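Local atomic coordinates of putative HAD-hydrolase YfnB (Bacillus subtilis, PDB entry 3ED5), a protein that is probably a phosphate-ester hydrolase of the haloacid dehalogenase superfamily, perhaps a 5'-nucleotidase, its natural substrate unsettled. Residues A[5-10]-A[228-233]; A[17-22]-A[102-107]; A[200-205]-A[217-222]. All blocks are in the same frame, centred on the assembly; numbering follows the deposited sequence. Where two conformers were deposited one is given.

Interaction 1: residues A[5-10]-A[228-233]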
loop_
_atom_site.group_PDB
_atom_site.type_symbol
_atom_site.label_atom_id
_atom_site.label_comp_id
_atom_site.label_asym_id
_atom_site.label_seq_id
_atom_site.Cartn_x
_atom_site.Cartn_y
_atom_site.Cartn_z
ATOM N N LYS A 5 -17.451 4.868 -21.267
ATOM C CA LYS A 5 -16.655 3.882 -20.512
ATOM C C LYS A 5 -17.257 3.524 -19.127
ATOM O O LYS A 5 -17.558 4.413 -18.316
ATOM C CB LYS A 5 -15.214 4.435 -20.376
ATOM C CG LYS A 5 -14.368 3.950 -19.193
ATOM C CD LYS A 5 -13.255 2.966 -19.599
ATOM C CE LYS A 5 -11.948 3.669 -20.024
ATOM N NZ LYS A 5 -10.654 2.860 -19.807
ATOM N N ARG A 6 -17.484 2.232 -18.883
ATOM C CA ARG A 6 -17.874 1.713 -17.572
ATOM C C ARG A 6 -16.798 0.732 -17.087
ATOM O O ARG A 6 -16.634 -0.357 -17.711
ATOM C CB ARG A 6 -19.221 0.988 -17.688
ATOM C CG ARG A 6 -20.454 1.836 -17.364
ATOM C CD ARG A 6 -20.704 1.777 -15.864
ATOM N NE ARG A 6 -21.937 2.426 -15.424
ATOM C CZ ARG A 6 -22.166 3.732 -15.502
ATOM N NH1 ARG A 6 -21.270 4.534 -16.060
ATOM N NH2 ARG A 6 -23.315 4.226 -15.065
ATOM N N TYR A 7 -16.094 1.058 -16.000
ATOM C CA TYR A 7 -15.135 0.101 -15.466
ATOM C C TYR A 7 -15.883 -1.069 -14.890
ATOM O O TYR A 7 -17.008 -0.915 -14.399
ATOM C CB TYR A 7 -14.267 0.709 -14.347
ATOM C CG TYR A 7 -13.412 1.831 -14.839
ATOM C CD1 TYR A 7 -12.221 1.575 -15.531
ATOM C CD2 TYR A 7 -13.815 3.167 -14.639
ATOM C CE1 TYR A 7 -11.442 2.634 -16.029
ATOM C CE2 TYR A 7 -13.039 4.239 -15.113
ATOM C CZ TYR A 7 -11.859 3.964 -15.787
ATOM O OH TYR A 7 -11.085 5.012 -16.222
ATOM N N ARG A 8 -15.250 -2.233 -14.924
ATOM C CA ARG A 8 -15.836 -3.424 -14.317
ATOM C C ARG A 8 -15.015 -3.946 -13.148
ATOM O O ARG A 8 -15.569 -4.574 -12.244
ATOM C CB ARG A 8 -15.974 -4.522 -15.361
ATOM C CG ARG A 8 -17.051 -4.187 -16.390
ATOM C CD ARG A 8 -17.489 -5.417 -17.165
ATOM N NE ARG A 8 -16.441 -5.903 -18.065
ATOM C CZ ARG A 8 -16.292 -5.495 -19.322
ATOM N NH1 ARG A 8 -17.110 -4.573 -19.828
ATOM N NH2 ARG A 8 -15.326 -6.013 -20.071
ATOM N N THR A 9 -13.710 -3.671 -13.180
ATOM C CA THR A 9 -12.748 -4.306 -12.297
ATOM C C THR A 9 -11.948 -3.196 -11.635
ATOM O O THR A 9 -11.337 -2.388 -12.348
ATOM C CB THR A 9 -11.802 -5.174 -13.127
ATOM O OG1 THR A 9 -12.582 -6.099 -13.907
ATOM C CG2 THR A 9 -10.815 -5.955 -12.222
ATOM N N LEU A 10 -11.928 -3.177 -10.296
ATOM C CA LEU A 10 -11.157 -2.158 -9.546
ATOM C C LEU A 10 -10.050 -2.854 -8.762
ATOM O O LEU A 10 -10.325 -3.819 -8.028
ATOM C CB LEU A 10 -12.053 -1.341 -8.580
ATOM C CG LEU A 10 -13.327 -0.800 -9.269
ATOM C CD1 LEU A 10 -14.225 -0.094 -8.245
ATOM C CD2 LEU A 10 -12.983 0.137 -10.441
ATOM N N HIS A 228 -18.269 9.758 -8.386
ATOM C CA HIS A 228 -18.391 10.492 -9.634
ATOM C C HIS A 228 -17.503 9.951 -10.744
ATOM O O HIS A 228 -17.940 9.885 -11.877
ATOM C CB HIS A 228 -18.152 12.000 -9.416
ATOM C CG HIS A 228 -19.313 12.685 -8.770
ATOM N ND1 HIS A 228 -19.204 13.917 -8.159
ATOM C CD2 HIS A 228 -20.599 12.291 -8.605
ATOM C CE1 HIS A 228 -20.388 14.277 -7.696
ATOM N NE2 HIS A 228 -21.250 13.309 -7.949
ATOM N N ILE A 229 -16.268 9.578 -10.421
ATOM C CA ILE A 229 -15.339 9.046 -11.438
ATOM C C ILE A 229 -15.879 7.742 -12.022
ATOM O O ILE A 229 -15.756 7.487 -13.245
ATOM C CB ILE A 229 -13.927 8.875 -10.820
ATOM C CG1 ILE A 229 -13.280 10.281 -10.706
ATOM C CG2 ILE A 229 -13.021 7.936 -11.623
ATOM C CD1 ILE A 229 -12.098 10.289 -9.743
ATOM N N LEU A 230 -16.510 6.951 -11.163
ATOM C CA LEU A 230 -17.043 5.638 -11.573
ATOM C C LEU A 230 -18.462 5.764 -12.128
ATOM O O LEU A 230 -19.028 4.766 -12.631
ATOM C CB LEU A 230 -17.016 4.679 -10.380
ATOM C CG LEU A 230 -15.606 4.366 -9.863
ATOM C CD1 LEU A 230 -15.722 3.470 -8.626
ATOM C CD2 LEU A 230 -14.731 3.695 -10.933
ATOM N N ASN A 231 -19.030 6.977 -12.020
ATOM C CA ASN A 231 -20.396 7.277 -12.440
ATOM C C ASN A 231 -21.417 6.322 -11.826
ATOM O O ASN A 231 -22.207 5.691 -12.533
ATOM C CB ASN A 231 -20.532 7.302 -13.974
ATOM C CG ASN A 231 -21.879 7.847 -14.427
ATOM O OD1 ASN A 231 -22.512 8.635 -13.714
ATOM N ND2 ASN A 231 -22.328 7.416 -15.603
ATOM N N ILE A 232 -21.365 6.201 -10.509
ATOM C CA ILE A 232 -22.392 5.470 -9.765
ATOM C C ILE A 232 -22.881 6.349 -8.617
ATOM O O ILE A 232 -22.109 7.139 -8.064
ATOM C CB ILE A 232 -21.894 4.097 -9.212
ATOM C CG1 ILE A 232 -20.717 4.256 -8.253
ATOM C CG2 ILE A 232 -21.541 3.114 -10.337
ATOM C CD1 ILE A 232 -20.801 3.284 -7.112
ATOM N N GLU A 233 -24.158 6.215 -8.258
ATOM C CA GLU A 233 -24.731 6.984 -7.144
ATOM C C GLU A 233 -24.296 6.457 -5.778
ATOM O O GLU A 233 -24.323 5.247 -5.530
ATOM C CB GLU A 233 -26.251 6.988 -7.226
ATOM C CG GLU A 233 -26.752 7.171 -8.638
ATOM C CD GLU A 233 -28.131 7.766 -8.687
ATOM O OE1 GLU A 233 -29.093 7.104 -8.223
ATOM O OE2 GLU A 233 -28.248 8.902 -9.199
HETATM O O HOH W 1 -17.264 3.219 -14.343
#

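Interaction 2: residues A[17-22]-A[102-107]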
loop_
_atom_site.group_PDB
_atom_site.type_symbol
_atom_site.label_atom_id
_atom_site.label_comp_id
_atom_site.label_asym_id
_atom_site.label_seq_id
_atom_site.Cartn_x
_atom_site.Cartn_y
_atom_site.Cartn_z
ATOM N N THR A 17 -4.323 3.844 1.163
ATOM C CA THR A 17 -5.338 3.929 0.102
ATOM C C THR A 17 -6.685 3.619 0.747
ATOM O O THR A 17 -7.566 4.474 0.739
ATOM C CB THR A 17 -5.008 2.970 -1.062
ATOM O OG1 THR A 17 -3.736 3.339 -1.620
ATOM C CG2 THR A 17 -6.080 3.072 -2.190
ATOM N N ILE A 18 -6.816 2.435 1.373
ATOM C CA ILE A 18 -8.028 2.094 2.134
ATOM C C ILE A 18 -7.781 1.893 3.638
ATOM O O ILE A 18 -8.687 2.078 4.420
ATOM C CB ILE A 18 -8.810 0.863 1.530
ATOM C CG1 ILE A 18 -7.897 -0.375 1.427
ATOM C CG2 ILE A 18 -9.427 1.270 0.187
ATOM C CD1 ILE A 18 -8.549 -1.667 0.765
ATOM N N LEU A 19 -6.562 1.518 4.021
ATOM C CA LEU A 19 -6.191 1.441 5.442
ATOM C C LEU A 19 -5.261 2.594 5.746
ATOM O O LEU A 19 -4.462 2.970 4.893
ATOM C CB LEU A 19 -5.487 0.104 5.748
ATOM C CG LEU A 19 -6.393 -1.130 5.706
ATOM C CD1 LEU A 19 -5.576 -2.388 6.123
ATOM C CD2 LEU A 19 -7.588 -0.944 6.630
ATOM N N ASP A 20 -5.337 3.116 6.971
ATOM C CA ASP A 20 -4.522 4.259 7.354
ATOM C C ASP A 20 -3.189 3.689 7.876
ATOM O O ASP A 20 -3.022 3.455 9.084
ATOM C CB ASP A 20 -5.284 5.097 8.391
ATOM C CG ASP A 20 -4.518 6.365 8.839
ATOM O OD1 ASP A 20 -3.351 6.573 8.489
ATOM O OD2 ASP A 20 -5.122 7.156 9.557
ATOM N N PHE A 21 -2.267 3.435 6.937
ATOM C CA PHE A 21 -0.979 2.854 7.280
ATOM C C PHE A 21 -0.157 3.823 8.096
ATOM O O PHE A 21 0.552 3.408 9.017
ATOM C CB PHE A 21 -0.183 2.460 6.039
ATOM C CG PHE A 21 1.131 1.809 6.366
ATOM C CD1 PHE A 21 1.181 0.446 6.692
ATOM C CD2 PHE A 21 2.313 2.573 6.424
ATOM C CE1 PHE A 21 2.405 -0.174 7.008
ATOM C CE2 PHE A 21 3.537 1.957 6.754
ATOM C CZ PHE A 21 3.575 0.580 7.035
ATOM N N GLN A 22 -0.282 5.115 7.800
ATOM C CA GLN A 22 0.438 6.117 8.646
ATOM C C GLN A 22 0.126 5.961 10.134
ATOM O O GLN A 22 1.036 6.031 10.978
ATOM C CB GLN A 22 0.113 7.545 8.190
ATOM C CG GLN A 22 0.557 7.802 6.741
ATOM C CD GLN A 22 2.025 7.517 6.553
ATOM O OE1 GLN A 22 2.429 6.567 5.859
ATOM N NE2 GLN A 22 2.841 8.313 7.196
ATOM N N HIS A 102 -5.191 -1.523 12.301
ATOM C CA HIS A 102 -6.068 -1.712 11.113
ATOM C C HIS A 102 -7.018 -0.533 10.981
ATOM O O HIS A 102 -8.166 -0.687 10.576
ATOM C CB HIS A 102 -6.854 -3.039 11.185
ATOM C CG HIS A 102 -7.413 -3.330 12.538
ATOM N ND1 HIS A 102 -8.663 -2.913 12.948
ATOM C CD2 HIS A 102 -6.858 -3.961 13.601
ATOM C CE1 HIS A 102 -8.846 -3.265 14.208
ATOM N NE2 HIS A 102 -7.772 -3.916 14.620
ATOM N N GLN A 103 -6.536 0.654 11.379
ATOM C CA GLN A 103 -7.255 1.911 11.190
ATOM C C GLN A 103 -7.635 2.080 9.714
ATOM O O GLN A 103 -6.858 1.712 8.828
ATOM C CB GLN A 103 -6.351 3.086 11.633
ATOM C CG GLN A 103 -5.840 2.941 13.080
ATOM C CD GLN A 103 -4.468 2.259 13.197
ATOM O OE1 GLN A 103 -4.061 1.489 12.331
ATOM N NE2 GLN A 103 -3.742 2.576 14.272
ATOM N N LEU A 104 -8.827 2.638 9.471
ATOM C CA LEU A 104 -9.327 2.839 8.099
ATOM C C LEU A 104 -9.078 4.262 7.627
ATOM O O LEU A 104 -9.084 5.210 8.426
ATOM C CB LEU A 104 -10.847 2.581 8.049
ATOM C CG LEU A 104 -11.283 1.116 8.179
ATOM C CD1 LEU A 104 -12.744 0.995 8.619
ATOM C CD2 LEU A 104 -11.047 0.370 6.882
ATOM N N ILE A 105 -8.850 4.407 6.325
ATOM C CA ILE A 105 -8.966 5.716 5.675
ATOM C C ILE A 105 -10.413 6.187 5.774
ATOM O O ILE A 105 -11.341 5.364 5.687
ATOM C CB ILE A 105 -8.515 5.628 4.205
ATOM C CG1 ILE A 105 -7.011 5.271 4.130
ATOM C CG2 ILE A 105 -8.832 6.931 3.454
ATOM C CD1 ILE A 105 -6.062 6.443 4.569
ATOM N N ASP A 106 -10.606 7.502 5.929
ATOM C CA ASP A 106 -11.934 8.111 6.004
ATOM C C ASP A 106 -12.843 7.649 4.865
ATOM O O ASP A 106 -12.466 7.745 3.691
ATOM C CB ASP A 106 -11.820 9.642 5.978
ATOM C CG ASP A 106 -11.335 10.214 7.296
ATOM O OD1 ASP A 106 -11.368 9.495 8.329
ATOM O OD2 ASP A 106 -10.909 11.400 7.303
ATOM N N GLY A 107 -13.999 7.097 5.244
ATOM C CA GLY A 107 -14.988 6.629 4.262
ATOM C C GLY A 107 -14.692 5.304 3.577
ATOM O O GLY A 107 -15.515 4.871 2.749
HETATM O O HOH W 2 -7.936 6.303 10.413
#

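Interaction 3: residues A[200-205]-A[217-222]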
loop_
_atom_site.group_PDB
_atom_site.type_symbol
_atom_site.label_atom_id
_atom_site.label_comp_id
_atom_site.label_asym_id
_atom_site.label_seq_id
_atom_site.Cartn_x
_atom_site.Cartn_y
_atom_site.Cartn_z
ATOM N N THR A 200 -5.421 4.886 -14.144
ATOM C CA THR A 200 -4.969 4.999 -12.750
ATOM C C THR A 200 -5.667 6.140 -11.988
ATOM O O THR A 200 -5.954 7.210 -12.557
ATOM C CB THR A 200 -3.450 5.308 -12.703
ATOM O OG1 THR A 200 -3.181 6.417 -13.560
ATOM C CG2 THR A 200 -2.610 4.096 -13.202
ATOM N N CYS A 201 -5.875 5.920 -10.688
ATOM C CA CYS A 201 -6.450 6.943 -9.793
ATOM C C CYS A 201 -5.523 7.133 -8.584
ATOM O O CYS A 201 -5.363 6.232 -7.787
ATOM C CB CYS A 201 -7.851 6.516 -9.354
ATOM S SG CYS A 201 -8.626 7.764 -8.278
ATOM N N TRP A 202 -4.916 8.310 -8.505
ATOM C CA TRP A 202 -3.970 8.655 -7.461
ATOM C C TRP A 202 -4.705 9.239 -6.253
ATOM O O TRP A 202 -5.300 10.316 -6.348
ATOM C CB TRP A 202 -2.962 9.677 -8.017
ATOM C CG TRP A 202 -1.832 9.980 -7.058
ATOM C CD1 TRP A 202 -1.331 9.145 -6.095
ATOM C CD2 TRP A 202 -1.042 11.180 -7.017
ATOM N NE1 TRP A 202 -0.277 9.769 -5.436
ATOM C CE2 TRP A 202 -0.071 11.006 -5.995
ATOM C CE3 TRP A 202 -1.057 12.383 -7.745
ATOM C CZ2 TRP A 202 0.854 12.002 -5.670
ATOM C CZ3 TRP A 202 -0.117 13.368 -7.443
ATOM C CH2 TRP A 202 0.824 13.172 -6.394
HETATM N N MSE A 203 -4.632 8.510 -5.135
HETATM C CA MSE A 203 -5.130 8.977 -3.850
HETATM C C MSE A 203 -4.070 9.924 -3.270
HETATM O O MSE A 203 -2.963 9.495 -2.926
HETATM C CB MSE A 203 -5.368 7.749 -2.955
HETATM C CG MSE A 203 -5.778 8.065 -1.543
HETATM SE SE MSE A 203 -7.469 9.029 -1.442
HETATM C CE MSE A 203 -7.664 9.020 0.529
ATOM N N ASN A 204 -4.383 11.212 -3.215
ATOM C CA ASN A 204 -3.405 12.223 -2.781
ATOM C C ASN A 204 -4.075 13.268 -1.872
ATOM O O ASN A 204 -4.166 14.457 -2.218
ATOM C CB ASN A 204 -2.768 12.886 -3.999
ATOM C CG ASN A 204 -1.594 13.801 -3.637
ATOM O OD1 ASN A 204 -0.985 13.663 -2.570
ATOM N ND2 ASN A 204 -1.312 14.764 -4.495
ATOM N N PRO A 205 -4.582 12.819 -0.717
ATOM C CA PRO A 205 -5.322 13.698 0.203
ATOM C C PRO A 205 -4.533 14.921 0.643
ATOM O O PRO A 205 -5.118 15.981 0.846
ATOM C CB PRO A 205 -5.607 12.806 1.418
ATOM C CG PRO A 205 -4.728 11.607 1.257
ATOM C CD PRO A 205 -4.495 11.428 -0.225
ATOM N N THR A 217 -4.497 8.972 -14.450
ATOM C CA THR A 217 -5.711 9.327 -15.196
ATOM C C THR A 217 -6.559 10.261 -14.357
ATOM O O THR A 217 -7.123 11.229 -14.899
ATOM C CB THR A 217 -6.561 8.071 -15.571
ATOM O OG1 THR A 217 -5.673 7.070 -16.092
ATOM C CG2 THR A 217 -7.665 8.409 -16.614
ATOM N N TYR A 218 -6.648 9.962 -13.050
ATOM C CA TYR A 218 -7.399 10.784 -12.090
ATOM C C TYR A 218 -6.570 11.017 -10.842
ATOM O O TYR A 218 -5.719 10.214 -10.517
ATOM C CB TYR A 218 -8.668 10.067 -11.613
ATOM C CG TYR A 218 -9.444 9.413 -12.721
ATOM C CD1 TYR A 218 -10.343 10.154 -13.491
ATOM C CD2 TYR A 218 -9.285 8.040 -12.982
ATOM C CE1 TYR A 218 -11.069 9.564 -14.523
ATOM C CE2 TYR A 218 -10.021 7.430 -14.009
ATOM C CZ TYR A 218 -10.909 8.212 -14.774
ATOM O OH TYR A 218 -11.646 7.650 -15.801
ATOM N N GLU A 219 -6.883 12.100 -10.141
ATOM C CA GLU A 219 -6.268 12.400 -8.849
ATOM C C GLU A 219 -7.387 12.882 -7.906
ATOM O O GLU A 219 -8.140 13.804 -8.269
ATOM C CB GLU A 219 -5.229 13.506 -9.028
ATOM C CG GLU A 219 -4.580 13.866 -7.665
ATOM C CD GLU A 219 -3.573 14.990 -7.779
ATOM O OE1 GLU A 219 -3.242 15.431 -8.916
ATOM O OE2 GLU A 219 -3.115 15.442 -6.705
ATOM N N ILE A 220 -7.482 12.282 -6.711
ATOM C CA ILE A 220 -8.528 12.648 -5.738
ATOM C C ILE A 220 -7.920 12.878 -4.358
ATOM O O ILE A 220 -6.805 12.427 -4.108
ATOM C CB ILE A 220 -9.592 11.570 -5.625
ATOM C CG1 ILE A 220 -9.006 10.247 -5.124
ATOM C CG2 ILE A 220 -10.196 11.316 -7.005
ATOM C CD1 ILE A 220 -10.096 9.055 -5.097
ATOM N N ARG A 221 -8.676 13.534 -3.487
ATOM C CA ARG A 221 -8.259 13.671 -2.081
ATOM C C ARG A 221 -9.024 12.718 -1.169
ATOM O O ARG A 221 -8.468 12.232 -0.190
ATOM C CB ARG A 221 -8.412 15.110 -1.612
ATOM C CG ARG A 221 -7.459 16.053 -2.344
ATOM C CD ARG A 221 -7.735 17.480 -1.931
ATOM N NE ARG A 221 -7.258 17.736 -0.587
ATOM C CZ ARG A 221 -7.524 18.845 0.101
ATOM N NH1 ARG A 221 -8.286 19.807 -0.428
ATOM N NH2 ARG A 221 -7.036 18.985 1.321
ATOM N N LYS A 222 -10.284 12.435 -1.479
ATOM C CA LYS A 222 -11.074 11.583 -0.603
ATOM C C LYS A 222 -11.634 10.446 -1.412
ATOM O O LYS A 222 -11.976 10.625 -2.585
ATOM C CB LYS A 222 -12.229 12.349 0.025
ATOM C CG LYS A 222 -11.794 13.488 0.952
ATOM C CD LYS A 222 -12.956 14.077 1.743
ATOM C CE LYS A 222 -14.011 14.726 0.856
ATOM N NZ LYS A 222 -14.883 15.669 1.654
HETATM O O HOH W 3 -4.828 15.989 -4.590
#

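Interaction 1: residues A[5-10]-A[228-233]
Tyr7 and Leu230 face each other with their CA atoms 7.0 Å apart, where the chain entering strand 9-12 passes the C-terminal end of helix 226-230. A water bridges the backbones, accepting from Tyr7 N and donating to Leu230 O at 2.9 Å. Asn231, with positive phi (53°), ends the helix in a Schellman motif, and its N gives a weak bond back to His228 O. Leu230 carries the apolar part. With CG anti to its carbonyl carbon (chi1 -64°), it splays two methyls over the other segment: CD1 meets Leu10 CD1 tip to tip at 3.9 Å, while CD2 lies 3.9 Å from Tyr7 CD2, the side chains of Leu230 and Tyr7 crossing at about a right angle. On the solvent side, in the conformer given, the Arg6 chain bends at the CB-CG bond and its guanidinium comes beside Asn231, its plane nearly perpendicular to the amide. Tyr7 OH turns elsewhere, to Asp199 and Tyr218. The contact thus joins the two ends of the chain beside the parallel sheet of the HAD core: Leu10 packs on Leu180 and Ile182 of strand 179-183, and Leu115 of helix 108-116 touches both Leu10 and Leu230.

Interaction 2: residues A[17-22]-A[102-107]
Leu19 and Leu104 pair their backbones in a single beta bridge, CA to CA 4.3 Å, held by two hydrogen bonds. Ile105 N donates to Ile18 O at 3.0 Å, and Asp20 N to Gln103 O at 2.8 Å; both donors stand above the plane of the carbonyl they meet. Ile105 supplies the broadest side-chain contact: CG1 lies 3.5 Å from Leu19 O, CD1 reaches over Asp20 CA, and CB sits near Ile18 O. On the other flank Leu19 CD2 meets Leu104 CD2 at 3.7 Å. Cut back to an alanine here, Ile105 would lose CG1 and CD1, which is likely to open a gap beside Leu19 O and Asp20 CA. Further out, Asp20 swings its carboxylate anti to its own N (chi1 -178°), where OD1 caps Ala23 N at the start of helix 21-35 and OD2 accepts from a water. Gln103 packs along the same helix. Thr17 OG1 turns to Asp13, the nucleophile by similarity. The segments flank a largely helical insertion, consistent with the two linkers between core and cap of a HAD hydrolase. Backbone bonds therefore fix one linker against the other beside the probable active site, although buried Thr17 O has no polar partner in the model.

Interaction 3: residues A[200-205]-A[217-222]
Trp202 and Glu219 are paired neighbours on parallel strands 200-203 and 218-220, whose axes run 23° apart and approach to 4.5 Å. Trp202 N donates to Tyr218 O, Ile220 N to Trp202 O, and Asn204 N to Ile220 O, continuing the pairing past the first strand. Glu219 leaves its strand with CG anti to the backbone N (chi1 179°) and stays extended. Its CB passes Trp202 O, CG lies beside Trp202 CE3, and CD settles 3.6 Å from the same CE3, the carboxylate turned 40° from the indole plane. At the tip OE1 stays near the indole, while OE2 accepts from Asn204 ND2 at 2.9 Å, a nearly straight bond that comes from above the carboxylate plane, and takes a water that also donates to Asn204 O. Asn204 CB in turn covers the centre of one indole face. At one end Thr200 and Thr217 exchange bonds, each hydroxyl accepting the other's backbone N-H; at the other, Arg221 NE reaches Pro205 O at 3.1 Å, in the guanidinium plane. On the opposite face from Trp202 and Glu219, Cys201 SG meets Ile220 CD1 at 3.7 Å. Strand 218-220 borders the Rossmann-like HAD sheet; helix 226-230 covers Cys201 and Ile220, while helix 186-195 packs on Trp202 and strand 179-183 pairs with 199-203.

In the fold
Starting at the N terminus, residues 5-10 lead into strand 9-12 in the middle of the sheet and meet 228-233 only near the C terminus, so interaction 1 closes last and encloses the other two. Interaction 2 is the first to close, when 102-107 returns to 17-22 after a largely helical excursion of 79 residues. Interaction 3 follows in series, 217-222 coming back beside 200-205 to complete the sheet edge. Interactions 2 and 3 meet where Ile105 CG2 packs on CE of selenomethionine Met203 in the conformer given. Interactions 1 and 3 touch through Tyr7 OH and Tyr218 OH, a probable hydrogen bond, and through Ile229 against Ile220. Together they tie sheet, terminal helix and the loop after the probable active site.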